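Local atomic coordinates of 1-pyrroline-5-carboxylate dehydrogenase (Thermus thermophilus, PDB entry 1UZB), a protein that probably oxidises the open-chain aldehyde form of 1-pyrroline-5-carboxylate to glutamate with a nicotinamide cofactor, as a member of the aldehyde dehydrogenase family. Residues 81-86 and 174-179; 93-98 and 148-153; 168-173 and 508-513; 252-257 and 282-287. All coordinates share one frame; numbering follows the deposited sequence. Where two conformers were deposited one is given.

Contact 1. Residues 81-86 and 174-179; sequences EAAWKA and LGAGVV
The methyl group of Ala176 sits over the face of the Trp84 indole: its CB is 3.7 Å from the centroid of the five-membered ring and only 12° off the ring normal, a clear CH-pi contact. The six-membered half of the indole reaches further along the chain and lies against bare backbone. Trp84 CH2 comes to 3.5 Å from Ala176 N, and Trp84 CZ3 to 3.7 Å from Gly175 CA. This close approach depends on Gly175 having no side chain, because a beta carbon there would fall 2.3 Å from Trp84 CH2; the backbone angles of Gly175 would also jam it against the preceding carbonyl oxygen. One residue earlier, Ala83 points at the strand and meets Ala176 methyl to methyl, CB to CB 3.7 Å, so Ala176 is wedged between a small side chain and a large flat one. Here helix 73-90 packs against strand 165-180, part of the mixed, largely parallel sheet of the Rossmann-like half of the fold, the half that binds the nicotinamide cofactor in this family. The bond from CA to CB of Trp84 does not itself aim at the strand. With CG anti to the carbonyl carbon and beside the backbone N (chi1 -83°), the ring is swung across until its far end covers Gly175. In the second shell, Trp84 NE1 is hydrogen-bonded to Arg252 O, and the side chain of Arg252 makes a cation-pi contact with the indole. Thr203 takes part from the next strand, its OG1 bonding Ala83 O while its side chain touches Ala176.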
# COMPACT_ATOMS: atom_id res chain seq x y z
N GLU A 81 -25.79 5.43 -36.17
CA GLU A 81 -26.29 6.73 -35.76
C GLU A 81 -26.75 6.67 -34.30
O GLU A 81 -26.47 7.56 -33.51
CB GLU A 81 -27.46 7.17 -36.65
CG GLU A 81 -27.06 7.61 -38.04
CD GLU A 81 -26.25 8.90 -38.02
OE1 GLU A 81 -26.76 9.91 -37.49
OE2 GLU A 81 -25.12 8.91 -38.54
N ALA A 82 -27.46 5.60 -33.95
CA ALA A 82 -27.95 5.43 -32.59
C ALA A 82 -26.80 5.28 -31.61
O ALA A 82 -26.84 5.82 -30.50
CB ALA A 82 -28.87 4.21 -32.51
N ALA A 83 -25.77 4.54 -32.02
CA ALA A 83 -24.60 4.31 -31.17
C ALA A 83 -23.84 5.60 -30.87
O ALA A 83 -23.38 5.81 -29.75
CB ALA A 83 -23.68 3.29 -31.82
N TRP A 84 -23.70 6.47 -31.87
CA TRP A 84 -22.98 7.72 -31.64
C TRP A 84 -23.81 8.67 -30.79
O TRP A 84 -23.27 9.39 -29.95
CB TRP A 84 -22.60 8.40 -32.95
CG TRP A 84 -21.34 7.84 -33.54
CD1 TRP A 84 -21.22 7.08 -34.66
CD2 TRP A 84 -20.02 7.98 -33.00
NE1 TRP A 84 -19.91 6.73 -34.86
CE2 TRP A 84 -19.15 7.27 -33.85
CE3 TRP A 84 -19.49 8.64 -31.88
CZ2 TRP A 84 -17.77 7.19 -33.62
CZ3 TRP A 84 -18.11 8.56 -31.65
CH2 TRP A 84 -17.27 7.84 -32.52
N LYS A 85 -25.12 8.67 -31.00
CA LYS A 85 -25.99 9.53 -30.22
C LYS A 85 -25.93 9.09 -28.75
O LYS A 85 -25.87 9.92 -27.84
CB LYS A 85 -27.43 9.45 -30.74
CG LYS A 85 -28.39 10.39 -30.05
CD LYS A 85 -29.78 10.29 -30.66
CE LYS A 85 -30.74 11.26 -29.99
NZ LYS A 85 -30.28 12.67 -30.15
N ALA A 86 -25.93 7.78 -28.53
CA ALA A 86 -25.87 7.25 -27.17
C ALA A 86 -24.52 7.54 -26.52
O ALA A 86 -24.45 7.88 -25.34
CB ALA A 86 -26.12 5.74 -27.20
N LEU A 174 -13.40 5.68 -26.51
CA LEU A 174 -13.16 6.04 -27.91
C LEU A 174 -14.38 6.50 -28.69
O LEU A 174 -14.32 7.50 -29.40
CB LEU A 174 -12.51 4.87 -28.64
CG LEU A 174 -11.23 4.29 -28.03
CD1 LEU A 174 -10.82 3.03 -28.78
CD2 LEU A 174 -10.14 5.33 -28.07
N GLY A 175 -15.47 5.76 -28.59
CA GLY A 175 -16.68 6.11 -29.32
C GLY A 175 -17.51 4.89 -29.64
O GLY A 175 -17.63 3.98 -28.82
N ALA A 176 -18.08 4.87 -30.84
CA ALA A 176 -18.91 3.75 -31.28
C ALA A 176 -18.07 2.82 -32.15
O ALA A 176 -17.37 3.27 -33.06
CB ALA A 176 -20.11 4.26 -32.08
N GLY A 177 -18.14 1.52 -31.86
CA GLY A 177 -17.38 0.55 -32.61
C GLY A 177 -18.21 -0.67 -32.98
O GLY A 177 -19.38 -0.79 -32.60
N VAL A 178 -17.60 -1.58 -33.74
CA VAL A 178 -18.30 -2.78 -34.16
C VAL A 178 -17.64 -4.04 -33.60
O VAL A 178 -16.40 -4.13 -33.51
CB VAL A 178 -18.37 -2.88 -35.71
CG1 VAL A 178 -16.97 -2.86 -36.31
CG2 VAL A 178 -19.12 -4.15 -36.12
N VAL A 179 -18.48 -4.98 -33.19
CA VAL A 179 -18.04 -6.26 -32.65
C VAL A 179 -18.48 -7.34 -33.63
O VAL A 179 -19.65 -7.41 -34.01
CB VAL A 179 -18.67 -6.52 -31.27
CG1 VAL A 179 -18.52 -7.99 -30.88
CG2 VAL A 179 -18.00 -5.64 -30.22

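Contact 2. Residues 93-98 and 148-153; sequences WPQEDR and AALRYR
The amide of Gln95 comes up against the methyl group of Ala149, with Gln95 NE2 3.3 Å from Ala149 CB. CG stands anti to the backbone N (chi1 -176°), and the bend at chi2 brings the amide alongside Ala149. Two good bonds and one weak one grip the amide oxygen. Arg98 NH2 donates to Gln95 OE1 at 2.9 Å; OE1 lies close to the guanidinium plane of Arg98, while the donor stands 49° above the amide carbonyl plane. Arg98 NE is the weak donor. Water 1 donates to Gln95 OE1 at 2.8 Å and also to Ala149 O at 2.6 Å, bridging the two segments. Leu150 crosses the aliphatic part of Gln95 obliquely, its CD2 3.7 Å from Gln95 CG. The same methyl reaches Glu96, whose side chain runs at about a right angle to that of Leu150. Glu96 and Arg153 make a long salt bridge, OE1 to NH1 3.8 Å, with carboxylate and guanidinium planes 67° apart and no N-H pointing at the oxygen, so the attraction is one of charge alone. A leucine in place of Gln95 would probably strip Arg98 NH2 of this acceptor and cost water 1 its second anchor, undoing the bridge to Ala149 O. Gln95 NE2 is held in turn by Ala199 O and Ser99 OG. The contact joins the first turn of helix 95-111, with Pro94 at its N-cap, to the last part of helix 128-149 and the residues that follow, while Leu503 of helix 500-504 also packs on Ala149 and Tyr154 of a second subunit packs on Arg153.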
# COMPACT_ATOMS: atom_id res chain seq x y z
N TRP A 93 -21.45 8.91 -18.01
CA TRP A 93 -21.95 8.20 -16.84
C TRP A 93 -20.79 7.94 -15.88
O TRP A 93 -19.68 7.62 -16.32
CB TRP A 93 -22.52 6.83 -17.22
CG TRP A 93 -23.94 6.80 -17.66
CD1 TRP A 93 -24.54 7.61 -18.58
CD2 TRP A 93 -24.94 5.85 -17.25
NE1 TRP A 93 -25.85 7.23 -18.77
CE2 TRP A 93 -26.12 6.15 -17.97
CE3 TRP A 93 -24.95 4.78 -16.35
CZ2 TRP A 93 -27.30 5.41 -17.81
CZ3 TRP A 93 -26.12 4.04 -16.20
CH2 TRP A 93 -27.28 4.37 -16.93
N PRO A 94 -21.02 8.08 -14.57
CA PRO A 94 -19.91 7.81 -13.65
C PRO A 94 -19.59 6.33 -13.84
O PRO A 94 -20.49 5.53 -14.10
CB PRO A 94 -20.53 8.07 -12.28
CG PRO A 94 -21.52 9.16 -12.57
CD PRO A 94 -22.15 8.71 -13.87
N GLN A 95 -18.32 5.96 -13.72
CA GLN A 95 -17.95 4.56 -13.91
C GLN A 95 -18.71 3.65 -12.95
O GLN A 95 -19.10 2.54 -13.32
CB GLN A 95 -16.44 4.37 -13.74
CG GLN A 95 -15.98 2.94 -14.02
CD GLN A 95 -16.39 2.46 -15.40
OE1 GLN A 95 -16.00 3.04 -16.41
NE2 GLN A 95 -17.20 1.41 -15.44
N GLU A 96 -18.95 4.12 -11.73
CA GLU A 96 -19.68 3.31 -10.76
C GLU A 96 -21.07 2.93 -11.28
O GLU A 96 -21.55 1.82 -11.03
CB GLU A 96 -19.81 4.05 -9.43
CG GLU A 96 -18.50 4.18 -8.64
CD GLU A 96 -17.57 5.25 -9.16
OE1 GLU A 96 -16.43 5.35 -8.65
OE2 GLU A 96 -17.97 6.01 -10.07
N ASP A 97 -21.69 3.85 -12.00
CA ASP A 97 -23.02 3.64 -12.58
C ASP A 97 -22.97 2.62 -13.71
O ASP A 97 -23.84 1.74 -13.81
CB ASP A 97 -23.60 4.96 -13.10
CG ASP A 97 -23.99 5.92 -11.98
OD1 ASP A 97 -23.57 5.72 -10.82
OD2 ASP A 97 -24.71 6.90 -12.28
N ARG A 98 -21.98 2.74 -14.59
CA ARG A 98 -21.86 1.79 -15.69
C ARG A 98 -21.55 0.39 -15.16
O ARG A 98 -22.09 -0.60 -15.64
CB ARG A 98 -20.77 2.23 -16.67
CG ARG A 98 -21.12 3.47 -17.50
CD ARG A 98 -20.16 3.66 -18.67
NE ARG A 98 -18.81 3.95 -18.21
CZ ARG A 98 -18.24 5.15 -18.26
NH1 ARG A 98 -18.90 6.19 -18.78
NH2 ARG A 98 -17.03 5.33 -17.76
N ALA A 148 -12.97 -4.47 -13.20
CA ALA A 148 -11.75 -3.96 -13.82
C ALA A 148 -11.90 -2.53 -14.31
O ALA A 148 -10.95 -1.74 -14.23
CB ALA A 148 -11.34 -4.87 -14.97
N ALA A 149 -13.08 -2.18 -14.81
CA ALA A 149 -13.33 -0.84 -15.32
C ALA A 149 -13.11 0.23 -14.25
O ALA A 149 -12.67 1.34 -14.55
CB ALA A 149 -14.75 -0.75 -15.88
N LEU A 150 -13.41 -0.10 -13.00
CA LEU A 150 -13.24 0.87 -11.92
C LEU A 150 -11.78 1.24 -11.68
O LEU A 150 -11.48 2.29 -11.11
CB LEU A 150 -13.86 0.33 -10.63
CG LEU A 150 -15.39 0.33 -10.63
CD1 LEU A 150 -15.92 -0.50 -9.47
CD2 LEU A 150 -15.91 1.76 -10.55
N ARG A 151 -10.87 0.38 -12.13
CA ARG A 151 -9.44 0.63 -11.97
C ARG A 151 -8.97 1.76 -12.89
O ARG A 151 -7.86 2.28 -12.73
CB ARG A 151 -8.65 -0.64 -12.25
CG ARG A 151 -8.97 -1.80 -11.31
CD ARG A 151 -8.41 -1.57 -9.92
NE ARG A 151 -6.97 -1.83 -9.87
CZ ARG A 151 -6.44 -3.05 -9.79
NH1 ARG A 151 -7.23 -4.12 -9.75
NH2 ARG A 151 -5.12 -3.20 -9.77
N TYR A 152 -9.81 2.13 -13.85
CA TYR A 152 -9.47 3.19 -14.81
C TYR A 152 -10.25 4.47 -14.56
O TYR A 152 -10.18 5.41 -15.35
CB TYR A 152 -9.77 2.73 -16.24
CG TYR A 152 -8.91 1.58 -16.72
CD1 TYR A 152 -9.30 0.26 -16.52
CD2 TYR A 152 -7.70 1.82 -17.38
CE1 TYR A 152 -8.50 -0.80 -16.95
CE2 TYR A 152 -6.90 0.77 -17.82
CZ TYR A 152 -7.30 -0.53 -17.60
OH TYR A 152 -6.51 -1.57 -18.04
N ARG A 153 -11.00 4.53 -13.46
CA ARG A 153 -11.82 5.70 -13.17
C ARG A 153 -11.09 7.02 -12.98
O ARG A 153 -9.95 7.07 -12.52
CB ARG A 153 -12.74 5.42 -11.97
CG ARG A 153 -12.07 5.49 -10.61
CD ARG A 153 -13.03 4.98 -9.54
NE ARG A 153 -12.59 5.29 -8.18
CZ ARG A 153 -12.71 6.49 -7.61
NH1 ARG A 153 -13.26 7.49 -8.28
NH2 ARG A 153 -12.29 6.68 -6.37
O HOH W 1 -13.25 3.20 -16.25

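Contact 3. Residues 168-173 and 508-513; sequences ESFYVP and EMKAVA
Six backbone hydrogen bonds, all 2.8 to 2.9 Å between N and O, zip Glu168, Phe170 and Val172 to Val512, Lys510 and Glu508 as antiparallel hydrogen-bonded pairs, while the strand axes run 144° apart in direction. On the face that carries those same six residues, Phe170 is the central piece. Its CG lies between the backbone N and the carbonyl carbon (chi1 53°), which leans the ring over toward the partner strand. There it runs side by side with Lys510, Phe170 CZ resting 3.8 Å from Lys510 CD, while Lys510 CB sits over the ring face near its rim. Val512 adds its CG2, 3.8 Å from Phe170 CE1. The extended Lys510 carries its amine beyond the pair to Arg461 O and Phe464 O of a neighbouring subunit. Further along this face Val172 CG2 packs on Glu508 CG at 3.6 Å, and water 2 ties the Glu508 carboxylate to Pro173 O, donating to both OE2 and O. On the other face the methyl CE of Met509 reaches Tyr171 CE2 at 3.8 Å; Ser169 OG lies 3.3 Å from Ala511 CB. Tyr171 OH is bound by Asp501 of the same neighbouring subunit. A projecting antiparallel arm of this kind serves oligomerisation in aldehyde dehydrogenases, and consistent with that, here Ala511, Val512 and Ala513 pair in parallel with a strand of that neighbouring subunit, carrying the sheet across the interface.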
# COMPACT_ATOMS: atom_id res chain seq x y z
N GLU A 168 -3.31 16.72 -14.45
CA GLU A 168 -4.24 15.61 -14.34
C GLU A 168 -4.41 14.85 -15.64
O GLU A 168 -4.82 15.43 -16.65
CB GLU A 168 -5.58 16.18 -13.90
CG GLU A 168 -6.66 15.17 -13.56
CD GLU A 168 -7.95 15.86 -13.20
OE1 GLU A 168 -8.68 16.28 -14.13
OE2 GLU A 168 -8.23 16.01 -11.99
N SER A 169 -4.08 13.57 -15.62
CA SER A 169 -4.24 12.72 -16.79
C SER A 169 -5.32 11.69 -16.49
O SER A 169 -5.39 11.15 -15.37
CB SER A 169 -2.92 12.03 -17.16
OG SER A 169 -2.07 12.95 -17.82
N PHE A 170 -6.18 11.44 -17.47
CA PHE A 170 -7.28 10.51 -17.28
C PHE A 170 -7.69 9.85 -18.59
O PHE A 170 -7.37 10.34 -19.67
CB PHE A 170 -8.48 11.23 -16.65
CG PHE A 170 -8.92 12.47 -17.39
CD1 PHE A 170 -8.35 13.71 -17.10
CD2 PHE A 170 -9.90 12.40 -18.36
CE1 PHE A 170 -8.77 14.86 -17.77
CE2 PHE A 170 -10.33 13.55 -19.03
CZ PHE A 170 -9.76 14.78 -18.73
N TYR A 171 -8.41 8.74 -18.46
CA TYR A 171 -8.87 8.00 -19.62
C TYR A 171 -10.28 8.35 -20.04
O TYR A 171 -11.12 8.74 -19.22
CB TYR A 171 -8.80 6.50 -19.36
CG TYR A 171 -7.42 6.00 -19.05
CD1 TYR A 171 -7.07 5.59 -17.76
CD2 TYR A 171 -6.44 5.96 -20.04
CE1 TYR A 171 -5.78 5.16 -17.47
CE2 TYR A 171 -5.15 5.53 -19.76
CZ TYR A 171 -4.83 5.13 -18.48
OH TYR A 171 -3.56 4.70 -18.19
N VAL A 172 -10.53 8.23 -21.34
CA VAL A 172 -11.84 8.48 -21.89
C VAL A 172 -12.10 7.44 -22.96
O VAL A 172 -11.17 6.96 -23.62
CB VAL A 172 -11.94 9.90 -22.46
CG1 VAL A 172 -11.64 10.90 -21.36
CG2 VAL A 172 -10.96 10.09 -23.61
N PRO A 173 -13.36 7.02 -23.12
CA PRO A 173 -13.70 6.02 -24.14
C PRO A 173 -13.50 6.58 -25.54
O PRO A 173 -13.45 7.79 -25.74
CB PRO A 173 -15.16 5.69 -23.81
CG PRO A 173 -15.68 6.97 -23.25
CD PRO A 173 -14.55 7.43 -22.36
N GLU A 508 -8.55 6.10 -24.49
CA GLU A 508 -7.47 6.98 -24.92
C GLU A 508 -7.22 7.90 -23.73
O GLU A 508 -8.08 8.03 -22.85
CB GLU A 508 -7.82 7.74 -26.22
CG GLU A 508 -9.13 8.50 -26.28
CD GLU A 508 -9.43 8.97 -27.70
OE1 GLU A 508 -8.56 8.81 -28.58
OE2 GLU A 508 -10.53 9.51 -27.93
N MET A 509 -6.04 8.52 -23.67
CA MET A 509 -5.69 9.36 -22.54
C MET A 509 -5.60 10.85 -22.85
O MET A 509 -5.10 11.25 -23.90
CB MET A 509 -4.34 8.90 -21.96
CG MET A 509 -4.00 9.53 -20.61
SD MET A 509 -2.25 9.43 -20.16
CE MET A 509 -2.00 7.66 -20.10
N LYS A 510 -6.07 11.65 -21.90
CA LYS A 510 -6.01 13.11 -22.01
C LYS A 510 -5.21 13.64 -20.82
O LYS A 510 -5.33 13.13 -19.70
CB LYS A 510 -7.43 13.70 -21.98
CG LYS A 510 -7.48 15.20 -22.23
CD LYS A 510 -8.91 15.70 -22.35
CE LYS A 510 -8.95 17.17 -22.71
NZ LYS A 510 -10.35 17.67 -22.84
N ALA A 511 -4.36 14.64 -21.07
CA ALA A 511 -3.55 15.25 -20.02
C ALA A 511 -3.91 16.73 -19.97
O ALA A 511 -3.78 17.45 -20.96
CB ALA A 511 -2.07 15.08 -20.33
N VAL A 512 -4.37 17.18 -18.81
CA VAL A 512 -4.77 18.57 -18.63
C VAL A 512 -3.98 19.25 -17.53
O VAL A 512 -3.94 18.77 -16.39
CB VAL A 512 -6.27 18.66 -18.31
CG1 VAL A 512 -6.71 20.11 -18.24
CG2 VAL A 512 -7.06 17.91 -19.38
N ALA A 513 -3.36 20.37 -17.87
CA ALA A 513 -2.55 21.12 -16.92
C ALA A 513 -3.12 22.51 -16.69
O ALA A 513 -3.55 23.18 -17.63
CB ALA A 513 -1.12 21.25 -17.46
O HOH W 2 -12.72 10.10 -26.68

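Contact 4. Residues 252-257 and 282-287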
# COMPACT_ATOMS: atom_id res chain seq x y z
N ARG A 252 -16.96 6.37 -40.01
CA ARG A 252 -17.43 6.70 -38.67
C ARG A 252 -17.39 5.58 -37.64
O ARG A 252 -17.97 5.69 -36.56
CB ARG A 252 -18.85 7.28 -38.75
CG ARG A 252 -18.94 8.57 -39.54
CD ARG A 252 -18.09 9.67 -38.92
NE ARG A 252 -18.52 9.99 -37.56
CZ ARG A 252 -17.95 10.92 -36.80
NH1 ARG A 252 -16.93 11.63 -37.26
NH2 ARG A 252 -18.41 11.15 -35.57
N ILE A 253 -16.72 4.48 -37.97
CA ILE A 253 -16.55 3.38 -37.02
C ILE A 253 -15.20 3.65 -36.35
O ILE A 253 -14.18 3.78 -37.02
CB ILE A 253 -16.59 2.01 -37.72
CG1 ILE A 253 -18.03 1.52 -37.81
CG2 ILE A 253 -15.72 0.99 -36.98
CD1 ILE A 253 -18.65 1.14 -36.46
N ARG A 254 -15.21 3.75 -35.02
CA ARG A 254 -14.00 4.06 -34.27
C ARG A 254 -13.06 2.89 -33.99
O ARG A 254 -11.84 3.05 -33.98
CB ARG A 254 -14.37 4.74 -32.95
CG ARG A 254 -13.18 5.28 -32.16
CD ARG A 254 -12.53 6.44 -32.89
NE ARG A 254 -11.28 6.91 -32.30
CZ ARG A 254 -10.10 6.32 -32.48
NH1 ARG A 254 -9.01 6.83 -31.92
NH2 ARG A 254 -10.00 5.22 -33.22
N PHE A 255 -13.64 1.72 -33.74
CA PHE A 255 -12.84 0.54 -33.46
C PHE A 255 -13.56 -0.71 -33.91
O PHE A 255 -14.77 -0.70 -34.11
CB PHE A 255 -12.51 0.43 -31.96
CG PHE A 255 -13.72 0.31 -31.07
CD1 PHE A 255 -14.32 1.44 -30.53
CD2 PHE A 255 -14.27 -0.94 -30.77
CE1 PHE A 255 -15.44 1.34 -29.70
CE2 PHE A 255 -15.39 -1.05 -29.95
CZ PHE A 255 -15.97 0.09 -29.41
N ILE A 256 -12.79 -1.78 -34.06
CA ILE A 256 -13.33 -3.06 -34.48
C ILE A 256 -12.78 -4.12 -33.54
O ILE A 256 -11.58 -4.20 -33.33
CB ILE A 256 -12.87 -3.40 -35.92
CG1 ILE A 256 -13.32 -2.30 -36.88
CG2 ILE A 256 -13.43 -4.74 -36.35
CD1 ILE A 256 -12.43 -2.16 -38.10
N ASN A 257 -13.68 -4.92 -32.97
CA ASN A 257 -13.28 -6.00 -32.07
C ASN A 257 -13.73 -7.27 -32.80
O ASN A 257 -14.93 -7.48 -33.00
CB ASN A 257 -13.98 -5.84 -30.72
CG ASN A 257 -13.28 -6.60 -29.61
OD1 ASN A 257 -12.18 -7.13 -29.79
ND2 ASN A 257 -13.91 -6.66 -28.44
N PHE A 282 -7.42 7.32 -36.54
CA PHE A 282 -6.74 6.09 -36.91
C PHE A 282 -7.53 5.01 -36.18
O PHE A 282 -7.57 4.97 -34.95
CB PHE A 282 -5.28 6.11 -36.42
CG PHE A 282 -4.40 7.04 -37.20
CD1 PHE A 282 -4.33 8.40 -36.89
CD2 PHE A 282 -3.63 6.56 -38.26
CE1 PHE A 282 -3.52 9.26 -37.63
CE2 PHE A 282 -2.82 7.41 -39.00
CZ PHE A 282 -2.76 8.77 -38.69
N LYS A 283 -8.17 4.13 -36.94
CA LYS A 283 -8.96 3.06 -36.36
C LYS A 283 -8.16 2.05 -35.56
O LYS A 283 -7.02 1.72 -35.91
CB LYS A 283 -9.71 2.30 -37.45
CG LYS A 283 -10.82 3.05 -38.11
CD LYS A 283 -11.38 2.24 -39.27
CE LYS A 283 -12.61 2.91 -39.84
NZ LYS A 283 -13.05 2.25 -41.10
N ARG A 284 -8.76 1.55 -34.49
CA ARG A 284 -8.14 0.51 -33.70
C ARG A 284 -8.87 -0.77 -34.07
O ARG A 284 -10.09 -0.79 -34.15
CB ARG A 284 -8.29 0.78 -32.20
CG ARG A 284 -7.50 1.98 -31.71
CD ARG A 284 -7.46 2.01 -30.20
NE ARG A 284 -6.82 3.22 -29.71
CZ ARG A 284 -6.65 3.51 -28.43
NH1 ARG A 284 -7.07 2.68 -27.49
NH2 ARG A 284 -6.06 4.65 -28.08
N ALA A 285 -8.11 -1.82 -34.31
CA ALA A 285 -8.68 -3.12 -34.66
C ALA A 285 -8.02 -4.18 -33.81
O ALA A 285 -6.79 -4.33 -33.83
CB ALA A 285 -8.46 -3.41 -36.14
N TYR A 286 -8.83 -4.90 -33.05
CA TYR A 286 -8.34 -5.96 -32.19
C TYR A 286 -8.85 -7.26 -32.80
O TYR A 286 -10.04 -7.40 -33.06
CB TYR A 286 -8.87 -5.76 -30.77
CG TYR A 286 -9.20 -4.32 -30.41
CD1 TYR A 286 -10.47 -3.81 -30.62
CD2 TYR A 286 -8.23 -3.48 -29.86
CE1 TYR A 286 -10.78 -2.49 -30.30
CE2 TYR A 286 -8.53 -2.16 -29.53
CZ TYR A 286 -9.81 -1.67 -29.75
OH TYR A 286 -10.13 -0.37 -29.41
N VAL A 287 -7.94 -8.19 -33.05
CA VAL A 287 -8.32 -9.45 -33.66
C VAL A 287 -7.73 -10.68 -32.98
O VAL A 287 -6.56 -10.69 -32.59
CB VAL A 287 -7.93 -9.48 -35.16
CG1 VAL A 287 -8.54 -8.28 -35.88
CG2 VAL A 287 -6.42 -9.47 -35.30
O HOH W 3 -6.34 6.01 -32.78
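Phe282 O is held by two donors: Arg254 NH2 at 3.0 Å, approaching from 45° above the carbonyl plane, and water 3 at 2.7 Å. The water lies at the edge of the guanidinium group, in its plane, and accepts from Arg254 NH1 at 2.9 Å, so one arginine grips the oxygen both directly and through water. The Arg254 side chain starts away from the partner segment, and its bend at chi2 (67°) brings the guanidinium back. A leucine in place of this arginine would probably leave Phe282 O without its direct donor and water 3 with one holder fewer. Beyond this point the chains run parallel, Ile256 N bonding Arg284 O and Ile256 O receiving Tyr286 N, each at 2.9 Å. The bond from Arg284 N to Arg254 O is weak. Lys283 lies extended past Ile253, its CE 3.3 Å from Ile253 O, and its amine ends on Val248 O and His250 O. This is a beta-alpha-beta crossover of the Rossmann-like sheet: helix 262-272 links the two strands and covers the face carrying Ile256 and Ala285, while strand 165-180 pairs with strand 255-259 along its other edge.

Overall arrangement
From the N terminus, helix 73-90 comes first, and contact 1 closes a long loop by laying it on strand 165-180. Contact 2 is nested inside that loop, joining helix 95-111 to helix 128-149 and the chain just after it. Contact 3 opens on the same strand, just before the part used by contact 1, and reaches nearly to the C terminus; its segments therefore alternate with those of contact 1. Contact 4 lies within the loop of contact 3 and follows contact 1 in series. Contacts 1, 3 and 4 all reach one sheet, in which strand 165-180 extends from the Rossmann-like core into the intersubunit arm. Tyr152 touching Tyr171 connects contact 2 to contact 3.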